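Local coordinates for tight junction protein ZO-3 (Homo sapiens, PDB 3KFV) that works as a MAGUK-family scaffold that links tight junction membrane proteins such as claudins and occludin to the actin cytoskeleton, at residues 212-216 with 217-221. Residues are numbered along the deposited sequence; the frame is centred on the assembly and turned at random.
Sequences RLNYV and QYYPI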
ATOM      1  N   ARG A 212      -0.971   0.907   7.130  1.00 34.30           N
ATOM      2  CA  ARG A 212      -1.398   2.148   7.763  1.00 33.14           C
ATOM      3  C   ARG A 212      -1.579   3.261   6.730  1.00 34.66           C
ATOM      4  O   ARG A 212      -2.575   3.986   6.756  1.00 36.00           O
ATOM      5  CB  ARG A 212      -0.399   2.576   8.848  1.00 37.66           C
ATOM      6  CG  ARG A 212      -0.465   1.753  10.133  1.00 36.65           C
ATOM      7  CD  ARG A 212       0.319   2.404  11.270  1.00 36.66           C
ATOM      8  NE  ARG A 212       1.752   2.450  10.990  1.00 46.51           N
ATOM      9  CZ  ARG A 212       2.614   1.481  11.295  1.00 46.14           C
ATOM     10  NH1 ARG A 212       2.188   0.377  11.901  1.00 42.96           N
ATOM     11  NH2 ARG A 212       3.903   1.614  10.991  1.00 41.42           N
ATOM     12  N   LEU A 213      -0.616   3.397   5.820  1.00 34.16           N
ATOM     13  CA  LEU A 213      -0.690   4.432   4.791  1.00 36.46           C
ATOM     14  C   LEU A 213      -1.861   4.183   3.850  1.00 35.27           C
ATOM     15  O   LEU A 213      -2.564   5.117   3.450  1.00 33.70           O
ATOM     16  CB  LEU A 213       0.616   4.518   3.996  1.00 37.73           C
ATOM     17  CG  LEU A 213       1.816   5.105   4.740  1.00 36.68           C
ATOM     18  CD1 LEU A 213       3.108   4.730   4.047  1.00 33.35           C
ATOM     19  CD2 LEU A 213       1.686   6.617   4.876  1.00 33.76           C
ATOM     20  N   ASN A 214      -2.065   2.923   3.492  1.00 30.67           N
ATOM     21  CA  ASN A 214      -3.236   2.564   2.711  1.00 31.45           C
ATOM     22  C   ASN A 214      -4.508   2.949   3.456  1.00 35.66           C
ATOM     23  O   ASN A 214      -5.474   3.406   2.849  1.00 36.76           O
ATOM     24  CB  ASN A 214      -3.245   1.073   2.396  1.00 27.27           C
ATOM     25  CG  ASN A 214      -2.305   0.714   1.276  1.00 27.79           C
ATOM     26  OD1 ASN A 214      -1.907   1.570   0.488  1.00 35.15           O
ATOM     27  ND2 ASN A 214      -1.946  -0.556   1.189  1.00 29.28           N
ATOM     28  N   TYR A 215      -4.497   2.779   4.775  1.00 32.80           N
ATOM     29  CA  TYR A 215      -5.690   2.998   5.579  1.00 32.83           C
ATOM     30  C   TYR A 215      -6.085   4.470   5.667  1.00 36.17           C
ATOM     31  O   TYR A 215      -7.267   4.810   5.552  1.00 35.48           O
ATOM     32  CB  TYR A 215      -5.520   2.407   6.981  1.00 35.61           C
ATOM     33  CG  TYR A 215      -6.818   2.352   7.751  1.00 35.40           C
ATOM     34  CD1 TYR A 215      -7.884   1.589   7.290  1.00 38.02           C
ATOM     35  CD2 TYR A 215      -6.985   3.065   8.927  1.00 34.08           C
ATOM     36  CE1 TYR A 215      -9.076   1.534   7.981  1.00 38.60           C
ATOM     37  CE2 TYR A 215      -8.177   3.016   9.625  1.00 35.83           C
ATOM     38  CZ  TYR A 215      -9.216   2.248   9.145  1.00 35.37           C
ATOM     39  OH  TYR A 215     -10.405   2.195   9.824  1.00 39.70           O
ATOM     40  N   VAL A 216      -5.100   5.338   5.881  1.00 36.99           N
ATOM     41  CA  VAL A 216      -5.360   6.776   5.911  1.00 40.92           C
ATOM     42  C   VAL A 216      -5.428   7.350   4.499  1.00 37.21           C
ATOM     43  O   VAL A 216      -5.541   8.557   4.322  1.00 41.22           O
ATOM     44  CB  VAL A 216      -4.303   7.553   6.729  1.00 39.94           C
ATOM     45  CG1 VAL A 216      -4.277   7.054   8.165  1.00 38.51           C
ATOM     46  CG2 VAL A 216      -2.931   7.439   6.081  1.00 36.02           C
ATOM     47  N   GLN A 217      -5.341   6.477   3.500  1.00 34.18           N
ATOM     48  CA  GLN A 217      -5.606   6.860   2.115  1.00 38.35           C
ATOM     49  C   GLN A 217      -4.523   7.732   1.469  1.00 41.06           C
ATOM     50  O   GLN A 217      -4.801   8.549   0.590  1.00 38.11           O
ATOM     51  CB  GLN A 217      -6.986   7.510   2.002  1.00 39.68           C
ATOM     52  CG  GLN A 217      -8.100   6.587   2.467  1.00 40.83           C
ATOM     53  CD  GLN A 217      -9.479   7.112   2.132  1.00 45.79           C
ATOM     54  OE1 GLN A 217     -10.146   6.586   1.237  1.00 47.91           O
ATOM     55  NE2 GLN A 217      -9.917   8.154   2.844  1.00 39.97           N
ATOM     56  N   TYR A 218      -3.287   7.540   1.917  1.00 43.31           N
ATOM     57  CA  TYR A 218      -2.126   8.095   1.245  1.00 36.01           C
ATOM     58  C   TYR A 218      -1.750   7.178   0.094  1.00 34.38           C
ATOM     59  O   TYR A 218      -1.040   7.578  -0.822  1.00 37.00           O
ATOM     60  CB  TYR A 218      -0.964   8.212   2.225  1.00 38.62           C
ATOM     61  CG  TYR A 218      -0.962   9.510   2.990  1.00 38.45           C
ATOM     62  CD1 TYR A 218       0.149  10.337   2.982  1.00 38.14           C
ATOM     63  CD2 TYR A 218      -2.082   9.923   3.698  1.00 41.30           C
ATOM     64  CE1 TYR A 218       0.154  11.533   3.671  1.00 45.64           C
ATOM     65  CE2 TYR A 218      -2.088  11.121   4.397  1.00 43.81           C
ATOM     66  CZ  TYR A 218      -0.965  11.924   4.379  1.00 47.17           C
ATOM     67  OH  TYR A 218      -0.952  13.121   5.066  1.00 44.50           O
ATOM     68  N   TYR A 219      -2.242   5.943   0.162  1.00 34.61           N
ATOM     69  CA  TYR A 219      -2.071   4.933  -0.885  1.00 32.57           C
ATOM     70  C   TYR A 219      -0.746   5.013  -1.620  1.00 35.24           C
ATOM     71  O   TYR A 219      -0.699   5.443  -2.777  1.00 32.49           O
ATOM     72  CB  TYR A 219      -3.225   4.981  -1.890  1.00 31.38           C
ATOM     73  CG  TYR A 219      -4.542   4.549  -1.302  1.00 34.57           C
ATOM     74  CD1 TYR A 219      -4.735   3.241  -0.858  1.00 31.70           C
ATOM     75  CD2 TYR A 219      -5.590   5.443  -1.178  1.00 36.94           C
ATOM     76  CE1 TYR A 219      -5.933   2.843  -0.316  1.00 28.65           C
ATOM     77  CE2 TYR A 219      -6.796   5.050  -0.636  1.00 39.96           C
ATOM     78  CZ  TYR A 219      -6.961   3.751  -0.208  1.00 35.24           C
ATOM     79  OH  TYR A 219      -8.170   3.376   0.327  1.00 39.98           O
ATOM     80  N   PRO A 220       0.334   4.566  -0.963  1.00 35.88           N
ATOM     81  CA  PRO A 220       1.661   4.659  -1.570  1.00 30.49           C
ATOM     82  C   PRO A 220       1.666   3.899  -2.881  1.00 32.47           C
ATOM     83  O   PRO A 220       0.813   3.035  -3.087  1.00 33.24           O
ATOM     84  CB  PRO A 220       2.567   3.926  -0.573  1.00 31.47           C
ATOM     85  CG  PRO A 220       1.755   3.721   0.658  1.00 33.62           C
ATOM     86  CD  PRO A 220       0.326   3.728   0.247  1.00 32.83           C
ATOM     87  N   ILE A 221       2.601   4.228  -3.762  1.00 31.81           N
ATOM     88  CA  ILE A 221       2.921   3.342  -4.864  1.00 31.68           C
ATOM     89  C   ILE A 221       3.956   2.370  -4.310  1.00 30.56           C
ATOM     90  O   ILE A 221       5.010   2.787  -3.835  1.00 32.88           O
ATOM     91  CB  ILE A 221       3.483   4.116  -6.070  1.00 30.84           C
ATOM     92  CG1 ILE A 221       2.434   5.094  -6.605  1.00 28.99           C
ATOM     93  CG2 ILE A 221       3.938   3.158  -7.160  1.00 28.61           C
ATOM     94  CD1 ILE A 221       2.971   6.078  -7.623  1.00 27.84           C
TER
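The carbonyl oxygen of Leu213 is gripped by two successive backbone amides: Tyr218 N lies 3.0 Å from Leu213 O, and Tyr219 N adds a weak bond to the same atom. The Tyr218 N bond, a weaker one from Gln217 N to Asn214 O at 3.1 Å and the positive phi of Gln217, 72° although it carries a side chain, make up a Schellman motif, with Tyr219 N an additional donor. This standard way for a helix to stop here closes helix 207-215 of the guanylate kinase-like domain before strand 221-227 of the parallel sheet begins. The Tyr218 bond is bent at its hydrogen, and the donor stands 21° off the Leu213 carbonyl plane.

Side chains fold back over the same turn. Leu213 CB packs on Pro220 CG at 3.6 Å, with CD1 against the same ring carbon, while CD2 meets Tyr218 CB. Val216 CG2, placed between its own backbone N and carbonyl carbon, reaches Tyr218 CD2 obliquely. Leu188 of helix 188-196 touches both Leu213 and Tyr218, so this apolar side joins two helices of the domain. On the other flank, the Tyr219 ring is laid back over the helix end, and Asn214 O sits over one of its faces, 3.2 Å from Tyr219 CE1. The Asn214 and Tyr219 side chains run across each other at about a right angle, yet the side-chain amide and the ring are inclined by just 32°. An alanine in place of Tyr219 would probably strip that cover from the Asn214 carbonyl and break the side-chain contact with Arg8 of strand 5-9, in the SH3 region. Arg146 NH2 donates a hydrogen bond to Tyr219 O. Asn214 OD1 comes within 3.1 Å of Pro220 CD.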